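Local coordinates for protein ribonuclease VapC (Caulobacter crescentus, PDB 5K8J) that probably acts as the magnesium-dependent, RNA-cleaving toxin of a toxin-antitoxin pair, captured here in complex with VapB antitoxin chains, at residues V4-V9 with F109-A114; A30-I35 with P67-D72; D77-I82 with D95-A100; Q101-R106 with P121-L126. One frame throughout, in Å; residues are numbered along the deposited sequence.

Contact 1: V4-V9 with F109-A114; sequences VLDTNV and FVTFNA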
loop_
_atom_site.group_PDB
_atom_site.type_symbol
_atom_site.label_atom_id
_atom_site.label_comp_id
_atom_site.label_asym_id
_atom_site.label_seq_id
_atom_site.Cartn_x
_atom_site.Cartn_y
_atom_site.Cartn_z
ATOM N N VAL B 4 12.626 -13.506 -14.046
ATOM C CA VAL B 4 12.746 -14.256 -12.790
ATOM C C VAL B 4 12.860 -15.732 -13.131
ATOM O O VAL B 4 11.994 -16.277 -13.828
ATOM C CB VAL B 4 11.534 -14.011 -11.885
ATOM C CG1 VAL B 4 11.599 -14.901 -10.639
ATOM C CG2 VAL B 4 11.468 -12.559 -11.462
ATOM N N LEU B 5 13.916 -16.399 -12.646
ATOM C CA LEU B 5 14.104 -17.815 -12.905
ATOM C C LEU B 5 13.306 -18.618 -11.897
ATOM O O LEU B 5 13.427 -18.391 -10.690
ATOM C CB LEU B 5 15.582 -18.207 -12.781
ATOM C CG LEU B 5 16.545 -17.485 -13.716
ATOM C CD1 LEU B 5 17.985 -18.106 -13.631
ATOM C CD2 LEU B 5 16.069 -17.542 -15.160
ATOM N N ASP B 6 12.525 -19.580 -12.376
ATOM C CA ASP B 6 11.881 -20.491 -11.436
ATOM C C ASP B 6 12.944 -21.306 -10.702
ATOM O O ASP B 6 14.072 -21.488 -11.167
ATOM C CB ASP B 6 10.900 -21.414 -12.161
ATOM C CG ASP B 6 9.840 -22.047 -11.217
ATOM O OD1 ASP B 6 9.831 -21.747 -9.984
ATOM O OD2 ASP B 6 9.012 -22.832 -11.756
ATOM N N THR B 7 12.564 -21.831 -9.546
ATOM C CA THR B 7 13.556 -22.557 -8.741
ATOM C C THR B 7 14.208 -23.699 -9.515
ATOM O O THR B 7 15.422 -23.931 -9.392
ATOM C CB THR B 7 12.896 -23.089 -7.477
ATOM O OG1 THR B 7 12.394 -21.977 -6.739
ATOM C CG2 THR B 7 13.879 -23.882 -6.639
ATOM N N ASN B 8 13.411 -24.464 -10.272
ATOM C CA ASN B 8 13.940 -25.624 -10.989
ATOM C C ASN B 8 15.041 -25.189 -11.935
ATOM O O ASN B 8 16.066 -25.862 -12.072
ATOM C CB ASN B 8 12.819 -26.308 -11.773
ATOM C CG ASN B 8 11.910 -25.265 -12.541
ATOM O OD1 ASN B 8 12.382 -24.202 -12.924
ATOM N ND2 ASN B 8 10.634 -25.577 -12.743
ATOM N N VAL B 9 14.837 -24.055 -12.613
ATOM C CA VAL B 9 15.852 -23.526 -13.521
ATOM C C VAL B 9 17.127 -23.202 -12.748
ATOM O O VAL B 9 18.241 -23.523 -13.190
ATOM C CB VAL B 9 15.316 -22.285 -14.270
ATOM C CG1 VAL B 9 16.391 -21.677 -15.169
ATOM C CG2 VAL B 9 14.088 -22.641 -15.103
ATOM N N PHE B 109 8.577 -14.557 -16.229
ATOM C CA PHE B 109 8.825 -15.747 -15.417
ATOM C C PHE B 109 9.244 -16.906 -16.322
ATOM O O PHE B 109 8.523 -17.269 -17.266
ATOM C CB PHE B 109 7.577 -16.093 -14.605
ATOM C CG PHE B 109 7.772 -17.208 -13.637
ATOM C CD1 PHE B 109 7.220 -18.437 -13.884
ATOM C CD2 PHE B 109 8.535 -17.041 -12.503
ATOM C CE1 PHE B 109 7.411 -19.478 -12.997
ATOM C CE2 PHE B 109 8.711 -18.092 -11.611
ATOM C CZ PHE B 109 8.149 -19.288 -11.854
ATOM N N VAL B 110 10.408 -17.491 -16.033
ATOM C CA VAL B 110 11.012 -18.547 -16.843
ATOM C C VAL B 110 10.933 -19.863 -16.078
ATOM O O VAL B 110 11.437 -19.958 -14.947
ATOM C CB VAL B 110 12.475 -18.218 -17.147
ATOM C CG1 VAL B 110 13.099 -19.318 -17.963
ATOM C CG2 VAL B 110 12.570 -16.896 -17.878
ATOM N N THR B 111 10.307 -20.865 -16.676
ATOM C CA THR B 111 9.976 -22.066 -15.920
ATOM C C THR B 111 9.931 -23.303 -16.803
ATOM O O THR B 111 9.654 -23.246 -18.009
ATOM C CB THR B 111 8.638 -21.912 -15.174
ATOM O OG1 THR B 111 8.352 -23.112 -14.434
ATOM C CG2 THR B 111 7.511 -21.675 -16.119
ATOM N N PHE B 112 10.254 -24.443 -16.187
ATOM C CA PHE B 112 9.998 -25.729 -16.821
ATOM C C PHE B 112 8.570 -26.225 -16.635
ATOM O O PHE B 112 8.210 -27.249 -17.222
ATOM C CB PHE B 112 10.897 -26.815 -16.222
ATOM C CG PHE B 112 12.361 -26.577 -16.365
ATOM C CD1 PHE B 112 12.905 -26.095 -17.531
ATOM C CD2 PHE B 112 13.204 -26.920 -15.324
ATOM C CE1 PHE B 112 14.286 -25.908 -17.637
ATOM C CE2 PHE B 112 14.568 -26.734 -15.423
ATOM C CZ PHE B 112 15.106 -26.223 -16.571
ATOM N N ASN B 113 7.776 -25.575 -15.787
ATOM C CA ASN B 113 6.456 -26.079 -15.441
ATOM C C ASN B 113 5.387 -25.060 -15.793
ATOM O O ASN B 113 4.597 -24.695 -14.920
ATOM C CB ASN B 113 6.343 -26.356 -13.937
ATOM C CG ASN B 113 7.362 -27.342 -13.429
ATOM O OD1 ASN B 113 7.761 -28.260 -14.135
ATOM N ND2 ASN B 113 7.770 -27.167 -12.167
ATOM N N ALA B 114 5.335 -24.605 -17.050
ATOM C CA ALA B 114 4.451 -23.492 -17.384
ATOM C C ALA B 114 2.983 -23.811 -17.119
ATOM O O ALA B 114 2.204 -22.903 -16.764
ATOM C CB ALA B 114 4.643 -23.101 -18.847
#

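Contact 2: A30-I35 with P67-D72; sequences AILLSI and PVLDFD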
loop_
_atom_site.group_PDB
_atom_site.type_symbol
_atom_site.label_atom_id
_atom_site.label_comp_id
_atom_site.label_asym_id
_atom_site.label_seq_id
_atom_site.Cartn_x
_atom_site.Cartn_y
_atom_site.Cartn_z
ATOM N N ALA B 30 17.834 -8.332 -17.441
ATOM C CA ALA B 30 18.285 -8.646 -16.093
ATOM C C ALA B 30 17.756 -10.012 -15.681
ATOM O O ALA B 30 16.596 -10.350 -15.943
ATOM C CB ALA B 30 17.788 -7.592 -15.105
ATOM N N ILE B 31 18.584 -10.768 -14.979
ATOM C CA ILE B 31 18.207 -12.083 -14.471
ATOM C C ILE B 31 18.125 -12.012 -12.954
ATOM O O ILE B 31 19.116 -11.688 -12.285
ATOM C CB ILE B 31 19.208 -13.141 -14.951
ATOM C CG1 ILE B 31 19.099 -13.218 -16.486
ATOM C CG2 ILE B 31 18.905 -14.477 -14.301
ATOM C CD1 ILE B 31 20.058 -14.155 -17.123
ATOM N N LEU B 32 16.949 -12.307 -12.417
ATOM C CA LEU B 32 16.635 -12.097 -11.009
ATOM C C LEU B 32 16.336 -13.432 -10.358
ATOM O O LEU B 32 15.750 -14.314 -10.976
ATOM C CB LEU B 32 15.420 -11.176 -10.846
ATOM C CG LEU B 32 15.390 -9.909 -11.697
ATOM C CD1 LEU B 32 14.107 -9.122 -11.416
ATOM C CD2 LEU B 32 16.609 -9.032 -11.444
ATOM N N LEU B 33 16.736 -13.571 -9.105
ATOM C CA LEU B 33 16.473 -14.760 -8.308
ATOM C C LEU B 33 15.565 -14.384 -7.138
ATOM O O LEU B 33 15.872 -13.444 -6.393
ATOM C CB LEU B 33 17.794 -15.327 -7.771
ATOM C CG LEU B 33 17.701 -16.707 -7.133
ATOM C CD1 LEU B 33 17.353 -17.764 -8.168
ATOM C CD2 LEU B 33 19.038 -17.027 -6.490
ATOM N N SER B 34 14.506 -15.165 -6.926
ATOM C CA SER B 34 13.658 -14.981 -5.746
ATOM C C SER B 34 14.356 -15.487 -4.484
ATOM O O SER B 34 14.999 -16.536 -4.499
ATOM C CB SER B 34 12.371 -15.753 -5.936
ATOM O OG SER B 34 11.694 -15.828 -4.701
ATOM N N ILE B 35 14.194 -14.752 -3.376
ATOM C CA ILE B 35 14.679 -15.220 -2.075
ATOM C C ILE B 35 14.045 -16.556 -1.713
ATOM O O ILE B 35 14.634 -17.345 -0.966
ATOM C CB ILE B 35 14.406 -14.147 -1.012
ATOM C CG1 ILE B 35 15.195 -14.433 0.291
ATOM C CG2 ILE B 35 12.920 -14.043 -0.677
ATOM C CD1 ILE B 35 16.601 -14.060 0.216
ATOM N N PRO B 67 21.228 -10.842 -8.565
ATOM C CA PRO B 67 20.478 -10.053 -7.597
ATOM C C PRO B 67 19.256 -10.813 -7.101
ATOM O O PRO B 67 18.596 -11.522 -7.863
ATOM C CB PRO B 67 20.081 -8.816 -8.406
ATOM C CG PRO B 67 19.924 -9.339 -9.764
ATOM C CD PRO B 67 21.014 -10.367 -9.941
ATOM N N VAL B 68 18.985 -10.702 -5.801
ATOM C CA VAL B 68 17.919 -11.454 -5.136
ATOM C C VAL B 68 16.740 -10.530 -4.809
ATOM O O VAL B 68 16.914 -9.422 -4.266
ATOM C CB VAL B 68 18.470 -12.159 -3.892
ATOM C CG1 VAL B 68 17.363 -12.772 -3.085
ATOM C CG2 VAL B 68 19.455 -13.240 -4.339
ATOM N N LEU B 69 15.538 -11.006 -5.126
ATOM C CA LEU B 69 14.282 -10.320 -4.837
ATOM C C LEU B 69 13.743 -10.804 -3.509
ATOM O O LEU B 69 13.364 -11.974 -3.380
ATOM C CB LEU B 69 13.204 -10.634 -5.874
ATOM C CG LEU B 69 13.306 -10.027 -7.234
ATOM C CD1 LEU B 69 12.277 -10.720 -8.162
ATOM C CD2 LEU B 69 13.037 -8.536 -7.118
ATOM N N ASP B 70 13.644 -9.909 -2.539
ATOM C CA ASP B 70 13.036 -10.269 -1.269
ATOM C C ASP B 70 11.525 -10.380 -1.405
ATOM O O ASP B 70 10.930 -9.852 -2.344
ATOM C CB ASP B 70 13.401 -9.240 -0.198
ATOM C CG ASP B 70 14.867 -9.313 0.207
ATOM O OD1 ASP B 70 15.534 -10.306 -0.162
ATOM O OD2 ASP B 70 15.345 -8.391 0.885
ATOM N N PHE B 71 10.903 -11.130 -0.473
ATOM C CA PHE B 71 9.456 -11.326 -0.510
ATOM C C PHE B 71 8.833 -10.347 0.470
ATOM O O PHE B 71 8.996 -10.486 1.681
ATOM C CB PHE B 71 9.046 -12.773 -0.218
ATOM C CG PHE B 71 7.627 -13.042 -0.609
ATOM C CD1 PHE B 71 6.591 -12.715 0.251
ATOM C CD2 PHE B 71 7.313 -13.510 -1.880
ATOM C CE1 PHE B 71 5.280 -12.897 -0.131
ATOM C CE2 PHE B 71 6.013 -13.683 -2.268
ATOM C CZ PHE B 71 4.980 -13.377 -1.386
ATOM N N ASP B 72 8.124 -9.352 -0.064
ATOM C CA ASP B 72 7.689 -8.180 0.684
ATOM C C ASP B 72 6.195 -7.955 0.496
ATOM O O ASP B 72 5.505 -8.727 -0.156
ATOM C CB ASP B 72 8.498 -6.945 0.279
ATOM C CG ASP B 72 8.494 -6.686 -1.223
ATOM O OD1 ASP B 72 7.703 -7.311 -1.957
ATOM O OD2 ASP B 72 9.311 -5.825 -1.660
#

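Contact 3: D77-I82 with D95-A100; sequences DEYRRI and DRMIAA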
loop_
_atom_site.group_PDB
_atom_site.type_symbol
_atom_site.label_atom_id
_atom_site.label_comp_id
_atom_site.label_asym_id
_atom_site.label_seq_id
_atom_site.Cartn_x
_atom_site.Cartn_y
_atom_site.Cartn_z
ATOM N N ASP B 77 0.708 -8.685 -1.746
ATOM C CA ASP B 77 -0.476 -8.116 -2.386
ATOM C C ASP B 77 -0.752 -8.790 -3.726
ATOM O O ASP B 77 -1.913 -9.062 -4.072
ATOM C CB ASP B 77 -0.304 -6.613 -2.600
ATOM C CG ASP B 77 -0.262 -5.808 -1.308
ATOM O OD1 ASP B 77 -0.664 -6.303 -0.228
ATOM O OD2 ASP B 77 0.174 -4.639 -1.382
ATOM N N GLU B 78 0.295 -9.054 -4.520
ATOM C CA GLU B 78 0.065 -9.764 -5.776
ATOM C C GLU B 78 -0.450 -11.181 -5.511
ATOM O O GLU B 78 -1.346 -11.667 -6.208
ATOM C CB GLU B 78 1.347 -9.822 -6.628
ATOM C CG GLU B 78 1.760 -8.519 -7.248
ATOM C CD GLU B 78 0.940 -8.148 -8.471
ATOM O OE1 GLU B 78 1.115 -7.018 -8.944
ATOM O OE2 GLU B 78 0.182 -8.984 -8.988
ATOM N N TYR B 79 0.103 -11.861 -4.497
ATOM C CA TYR B 79 -0.370 -13.190 -4.153
ATOM C C TYR B 79 -1.847 -13.157 -3.812
ATOM O O TYR B 79 -2.608 -14.019 -4.244
ATOM C CB TYR B 79 0.450 -13.785 -2.985
ATOM C CG TYR B 79 0.034 -15.186 -2.618
ATOM C CD1 TYR B 79 0.646 -16.293 -3.211
ATOM C CD2 TYR B 79 -1.000 -15.421 -1.713
ATOM C CE1 TYR B 79 0.241 -17.576 -2.922
ATOM C CE2 TYR B 79 -1.406 -16.714 -1.418
ATOM C CZ TYR B 79 -0.771 -17.789 -2.031
ATOM O OH TYR B 79 -1.145 -19.084 -1.787
ATOM N N ARG B 80 -2.276 -12.153 -3.050
ATOM C CA ARG B 80 -3.698 -12.034 -2.736
ATOM C C ARG B 80 -4.514 -11.914 -4.004
ATOM O O ARG B 80 -5.544 -12.578 -4.151
ATOM C CB ARG B 80 -3.925 -10.845 -1.804
ATOM C CG ARG B 80 -5.405 -10.496 -1.560
ATOM C CD ARG B 80 -5.544 -9.241 -0.648
ATOM N NE ARG B 80 -5.054 -8.053 -1.340
ATOM C CZ ARG B 80 -4.600 -6.949 -0.749
ATOM N NH1 ARG B 80 -4.546 -6.860 0.577
ATOM N NH2 ARG B 80 -4.190 -5.934 -1.502
ATOM N N ARG B 81 -4.084 -11.064 -4.943
ATOM C CA ARG B 81 -4.836 -10.954 -6.193
ATOM C C ARG B 81 -4.862 -12.273 -6.956
ATOM O O ARG B 81 -5.857 -12.602 -7.608
ATOM C CB ARG B 81 -4.254 -9.833 -7.050
ATOM C CG ARG B 81 -4.593 -8.441 -6.467
ATOM C CD ARG B 81 -4.299 -7.310 -7.450
ATOM N NE ARG B 81 -2.863 -7.096 -7.550
ATOM C CZ ARG B 81 -2.185 -6.294 -6.736
ATOM N NH1 ARG B 81 -2.806 -5.625 -5.768
ATOM N NH2 ARG B 81 -0.878 -6.169 -6.871
ATOM N N ILE B 82 -3.767 -13.036 -6.923
ATOM C CA ILE B 82 -3.755 -14.332 -7.600
ATOM C C ILE B 82 -4.818 -15.262 -7.025
ATOM O O ILE B 82 -5.598 -15.859 -7.763
ATOM C CB ILE B 82 -2.368 -14.987 -7.510
ATOM C CG1 ILE B 82 -1.339 -14.199 -8.311
ATOM C CG2 ILE B 82 -2.447 -16.393 -8.018
ATOM C CD1 ILE B 82 0.138 -14.708 -8.171
ATOM N N ASP B 95 5.063 -21.688 -6.007
ATOM C CA ASP B 95 4.911 -21.255 -7.398
ATOM C C ASP B 95 4.316 -19.856 -7.470
ATOM O O ASP B 95 4.808 -18.957 -8.176
ATOM C CB ASP B 95 3.946 -22.194 -8.153
ATOM C CG ASP B 95 4.536 -23.527 -8.576
ATOM O OD1 ASP B 95 5.768 -23.695 -8.616
ATOM O OD2 ASP B 95 3.699 -24.408 -8.968
ATOM N N ARG B 96 3.189 -19.677 -6.794
ATOM C CA ARG B 96 2.481 -18.411 -6.877
ATOM C C ARG B 96 3.201 -17.272 -6.141
ATOM O O ARG B 96 3.109 -16.103 -6.541
ATOM C CB ARG B 96 1.059 -18.639 -6.356
ATOM C CG ARG B 96 0.213 -19.457 -7.304
ATOM C CD ARG B 96 -1.038 -19.943 -6.620
ATOM N NE ARG B 96 -1.938 -20.562 -7.583
ATOM C CZ ARG B 96 -3.208 -20.853 -7.313
ATOM N NH1 ARG B 96 -3.681 -20.578 -6.123
ATOM N NH2 ARG B 96 -4.011 -21.387 -8.233
HETATM N N MSE B 97 3.957 -17.573 -5.078
HETATM C CA MSE B 97 4.777 -16.570 -4.417
HETATM C C MSE B 97 5.843 -16.036 -5.373
HETATM O O MSE B 97 6.042 -14.829 -5.457
HETATM C CB MSE B 97 5.437 -17.154 -3.157
HETATM C CG MSE B 97 4.464 -17.375 -2.006
HETATM SE SE MSE B 97 5.408 -18.167 -0.471
HETATM C CE MSE B 97 6.318 -16.649 0.112
ATOM N N ILE B 98 6.529 -16.948 -6.064
ATOM C CA ILE B 98 7.578 -16.486 -6.968
ATOM C C ILE B 98 6.967 -15.735 -8.154
ATOM O O ILE B 98 7.460 -14.670 -8.570
ATOM C CB ILE B 98 8.461 -17.665 -7.402
ATOM C CG1 ILE B 98 9.069 -18.336 -6.157
ATOM C CG2 ILE B 98 9.560 -17.140 -8.352
ATOM C CD1 ILE B 98 9.860 -19.571 -6.444
ATOM N N ALA B 99 5.880 -16.261 -8.711
ATOM C CA ALA B 99 5.192 -15.539 -9.774
ATOM C C ALA B 99 4.726 -14.162 -9.318
ATOM O O ALA B 99 4.778 -13.192 -10.085
ATOM C CB ALA B 99 4.000 -16.359 -10.272
ATOM N N ALA B 100 4.267 -14.051 -8.066
ATOM C CA ALA B 100 3.846 -12.762 -7.513
ATOM C C ALA B 100 4.989 -11.753 -7.505
ATOM O O ALA B 100 4.789 -10.558 -7.728
ATOM C CB ALA B 100 3.300 -12.973 -6.091
HETATM O O HOH W 1 -2.438 -20.881 -3.542
#

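Contact 4: Q101-R106 with P121-L126; sequences QALAHR and PGLSLL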
loop_
_atom_site.group_PDB
_atom_site.type_symbol
_atom_site.label_atom_id
_atom_site.label_comp_id
_atom_site.label_asym_id
_atom_site.label_seq_id
_atom_site.Cartn_x
_atom_site.Cartn_y
_atom_site.Cartn_z
ATOM N N GLN B 101 6.205 -12.216 -7.245
ATOM C CA GLN B 101 7.338 -11.312 -7.265
ATOM C C GLN B 101 7.639 -10.853 -8.684
ATOM O O GLN B 101 7.987 -9.695 -8.905
ATOM C CB GLN B 101 8.552 -12.019 -6.698
ATOM C CG GLN B 101 8.388 -12.350 -5.232
ATOM C CD GLN B 101 9.578 -13.108 -4.717
ATOM O OE1 GLN B 101 9.665 -14.302 -4.912
ATOM N NE2 GLN B 101 10.504 -12.418 -4.047
ATOM N N ALA B 102 7.548 -11.772 -9.633
ATOM C CA ALA B 102 7.714 -11.401 -11.032
ATOM C C ALA B 102 6.682 -10.363 -11.450
ATOM O O ALA B 102 7.006 -9.381 -12.129
ATOM C CB ALA B 102 7.603 -12.662 -11.889
ATOM N N LEU B 103 5.424 -10.569 -11.074
ATOM C CA LEU B 103 4.391 -9.582 -11.371
ATOM C C LEU B 103 4.708 -8.230 -10.768
ATOM O O LEU B 103 4.592 -7.201 -11.437
ATOM C CB LEU B 103 3.035 -10.067 -10.866
ATOM C CG LEU B 103 2.435 -11.224 -11.674
ATOM C CD1 LEU B 103 1.422 -12.021 -10.867
ATOM C CD2 LEU B 103 1.766 -10.683 -12.892
ATOM N N ALA B 104 5.074 -8.202 -9.493
ATOM C CA ALA B 104 5.357 -6.922 -8.840
ATOM C C ALA B 104 6.506 -6.181 -9.503
ATOM O O ALA B 104 6.527 -4.948 -9.522
ATOM C CB ALA B 104 5.684 -7.182 -7.381
ATOM N N HIS B 105 7.486 -6.916 -10.032
ATOM C CA HIS B 105 8.637 -6.313 -10.679
ATOM C C HIS B 105 8.556 -6.336 -12.198
ATOM O O HIS B 105 9.564 -6.052 -12.866
ATOM C CB HIS B 105 9.914 -6.988 -10.174
ATOM C CG HIS B 105 10.229 -6.567 -8.772
ATOM N ND1 HIS B 105 11.026 -5.482 -8.479
ATOM C CD2 HIS B 105 9.758 -7.020 -7.594
ATOM C CE1 HIS B 105 11.052 -5.298 -7.172
ATOM N NE2 HIS B 105 10.274 -6.204 -6.611
ATOM N N ARG B 106 7.370 -6.591 -12.756
ATOM C CA ARG B 106 7.133 -6.468 -14.194
ATOM C C ARG B 106 8.165 -7.279 -14.970
ATOM O O ARG B 106 8.724 -6.821 -15.980
ATOM C CB ARG B 106 7.146 -4.999 -14.631
ATOM C CG ARG B 106 6.121 -4.116 -13.918
ATOM C CD ARG B 106 4.714 -4.661 -14.010
ATOM N NE ARG B 106 3.679 -3.669 -13.666
ATOM C CZ ARG B 106 3.129 -3.506 -12.462
ATOM N NH1 ARG B 106 3.512 -4.249 -11.425
ATOM N NH2 ARG B 106 2.183 -2.579 -12.287
ATOM N N PRO B 121 -3.461 -14.499 -13.876
ATOM C CA PRO B 121 -3.673 -13.422 -14.848
ATOM C C PRO B 121 -2.530 -12.430 -14.831
ATOM O O PRO B 121 -2.050 -12.033 -13.773
ATOM C CB PRO B 121 -4.977 -12.756 -14.375
ATOM C CG PRO B 121 -5.659 -13.788 -13.521
ATOM C CD PRO B 121 -4.530 -14.549 -12.859
ATOM N N GLY B 122 -2.132 -11.987 -16.028
ATOM C CA GLY B 122 -1.182 -10.919 -16.150
ATOM C C GLY B 122 0.263 -11.352 -16.176
ATOM O O GLY B 122 1.137 -10.508 -16.393
ATOM N N LEU B 123 0.542 -12.622 -15.946
ATOM C CA LEU B 123 1.917 -13.080 -15.840
ATOM C C LEU B 123 2.500 -13.307 -17.234
ATOM O O LEU B 123 1.883 -13.978 -18.073
ATOM C CB LEU B 123 1.970 -14.385 -15.063
ATOM C CG LEU B 123 3.347 -14.984 -14.824
ATOM C CD1 LEU B 123 4.171 -14.159 -13.870
ATOM C CD2 LEU B 123 3.209 -16.386 -14.306
ATOM N N SER B 124 3.675 -12.741 -17.493
ATOM C CA SER B 124 4.421 -13.062 -18.711
ATOM C C SER B 124 5.295 -14.268 -18.425
ATOM O O SER B 124 6.015 -14.278 -17.432
ATOM C CB SER B 124 5.294 -11.894 -19.164
ATOM O OG SER B 124 4.456 -10.867 -19.684
ATOM N N LEU B 125 5.193 -15.283 -19.268
ATOM C CA LEU B 125 5.767 -16.604 -19.019
ATOM C C LEU B 125 6.583 -17.073 -20.210
ATOM O O LEU B 125 6.168 -16.907 -21.352
ATOM C CB LEU B 125 4.654 -17.627 -18.814
ATOM C CG LEU B 125 4.051 -18.109 -17.529
ATOM C CD1 LEU B 125 2.751 -18.840 -17.861
ATOM C CD2 LEU B 125 5.006 -19.039 -16.914
ATOM N N LEU B 126 7.739 -17.670 -19.941
ATOM C CA LEU B 126 8.512 -18.354 -20.957
ATOM C C LEU B 126 8.711 -19.779 -20.486
ATOM O O LEU B 126 9.204 -20.005 -19.373
ATOM C CB LEU B 126 9.880 -17.712 -21.182
ATOM C CG LEU B 126 10.019 -16.462 -22.022
ATOM C CD1 LEU B 126 11.500 -16.105 -22.009
ATOM C CD2 LEU B 126 9.514 -16.744 -23.425
#

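Contact 1: V4-V9 with F109-A114
Asp6 reaches across to the end of the neighbouring strand and can be followed atom by atom. Its CB lies 3.2 Å from Val110 O and also touches Phe109 CZ. A chi1 of -160°, with CG anti to the backbone N, carries CG onto the phenyl ring, 3.3 Å from Phe109 CZ. The carboxylate is tilted 51° against that ring. Of its two oxygens, OD1 also lies near Phe109 CZ but turns back to its own helix start and takes Thr7 N at 2.8 Å from above the carboxylate plane. OD2 receives the Thr111 hydroxyl through its anti lone pair, OG1 to OD2 being 2.8 Å.

Threonine suits position 111 because OG1 also accepts Asn113 N at 2.9 Å, an ST turn that fixes the donor. The segments carry the ends of two adjacent parallel strands of the PIN-domain sheet, and Asp6, at the end of its strand, is a predicted magnesium ligand; Thr111 is thus a likely second-shell support. The backbones are joined by Val110 N to Val4 O (3.0 Å) and Asp6 N to Val110 O (2.8 Å). Beyond them, helix 7-15 leans on the turn: Val9 CG2 sits squarely over one face of the Phe112 ring, 4.0 Å from its centroid, a CH-pi contact, while the Asn8 side chain slides past Phe112 in the opposite direction.

Contact 2: A30-I35 with P67-D72
Leu33 and Ser34 pair with Val68 and Leu69 as parallel strands, the ends of a beta-alpha-beta crossover whose link runs through helices 35-45 and 49-65; in this PIN domain strand 68-69 is an outermost strand of the sheet within the chain. Three backbone bonds join them: Leu33 N to Pro67 O at 3.0 Å, Leu69 N to Leu33 O at 2.8 Å and Ile35 N to Leu69 O at 2.9 Å. Proline has no N-H to offer where the strand begins; instead Pro67 CD lies 3.3 Å from Ile31 O.

Side chains then sort to two faces. On one, Leu32 and Leu69 both hold CG beside the backbone N, and their CD1 methyls meet, the two side chains set at a slant; the other Leu32 branch, CD2, packs on Pro67 CG at 3.7 Å, the two side chains at about a right angle. On this face too is Ser34, whose hydroxyl is bonded to Gln101 and caps Ile36 N at the start of the following helix. On the other face Leu33 CB faces Val68 CG2. Asp70 directs its carboxylate to His7 of a VapB chain.

Ile35 reaches different partners with its two branches. Its chi1 of -166° puts CG1 anti to N and wedges CG2 between N and the carbonyl carbon, where Ile35 CG2 lies 3.5 Å from Phe71 N. A chi2 of 78° then bends the longer branch back, so that Ile35 CD1 rests 3.6 Å from Val68 CG1.

Contact 3: D77-I82 with D95-A100
Tyr79 and Ile82 pack on Arg96 and Ala100 in a buried, largely apolar crossing of two helices, 73-86 and 93-104. The axes of the two short segments approach to 8.6 Å, with 122° between their N-to-C directions. Ala100 allows this closeness: its single methyl, CB, lies 3.7 Å from Glu78 CB and equally near Tyr79 N, while Ile82 CD1 meets it from another side.

Tyr79 is thrown across the gap by a chi1 of -178°, which holds its ring anti to the backbone N. Ring atom CE1 then touches Arg96 CB at 3.7 Å, and Met97 N (a selenomethionine here) lies near the ring plane, at the edge. A tyrosine serves because its hydrophobic ring fills the interface while its hydroxyl reaches water: OH is 2.8 Å from a water that in turn accepts from Arg96 NH1 at 2.9 Å.

Arg96 runs extended from CG to NE, giving Ile82 CG2 an aliphatic flank at CG and CD and one guanidinium face to cover. The guanidinium is held by Gly87 O, by a salt bridge to Asp119 and by the water, while its stem stays in the apolar seam. Glu78 contributes only its stem; bent at chi2 (-77°), its OE1 binds Arg81 NH2 at 3.0 Å and Lys64 of a third subunit of this protein.

The crossing thus packs helix 73-86 on helix 93-104, which carries Asp95, a predicted magnesium ligand, near its start, consistent with the acidic metal site of PIN domains.

Contact 4: Q101-R106 with P121-L126
Leu103 O is gripped twice, by Arg106 N and by Arg106 NH1, each at 3.1 Å and from opposite faces of the carbonyl plane, while the side chain of the same leucine reaches over to Gly122 and Leu123. The backbone bond is part of a Schellman motif that closes helix 93-104, with Arg106 at positive phi as its C-prime residue. The guanidinium bond is tilted from the carbonyl plane, and its positive charge probably eases the negative end of the helix dipole.

Leu103 CG lies beside the backbone N (chi1 -72°), which swings the isobutyl end toward the chain that leads into strand 125-127. Its CD2 rests 3.6 Å from Gly122 O and 3.8 Å from Leu123 CA, lying mainly against backbone. Glycine suits position 122: at its phi of 89° a CB would press on Pro121 O and would also point toward Leu103, so a residue without one fits the turn. Gly122 N is taken by Gln64 of a VapB chain.

Leu123 has CG anti to its backbone N, and the two leucine side chains cross at about a right angle. Its CD1 meets Leu103 CG at 4.1 Å and Ala102 CB at 4.2 Å; alanine, small on the helix face, leaves space for this methyl, and Ala102 also touches Val4 of the central sheet.

The polar bonds of the helix end are made elsewhere, whereas the link to 121-126 rests on methyls and carbon-oxygen proximity, a nondirectional join that relies on shape, not on exact bond geometry.

Overall arrangement
All four contacts lie within one PIN domain. Contacts 1, 2 and 4 reach a single parallel sheet, ordered 68-69, 31-34, 3-5, 108-111, 125-127; contact 2 holds one end, and contact 1 joins the middle strand to 108-111. Helix 93-104 serves contacts 3 and 4, whose centres are about 9 Å apart, and is followed after a short turn by strand 108-111 of contact 1. Along the chain, contacts 2 and 3 are nested inside the loop closed by contact 1, while contact 4 crosses it. The centres of contacts 1 and 3 are about 15 Å apart, yet this folding brings the side chains of Asp6 and Asp95 to about 5 Å, building the predicted magnesium site.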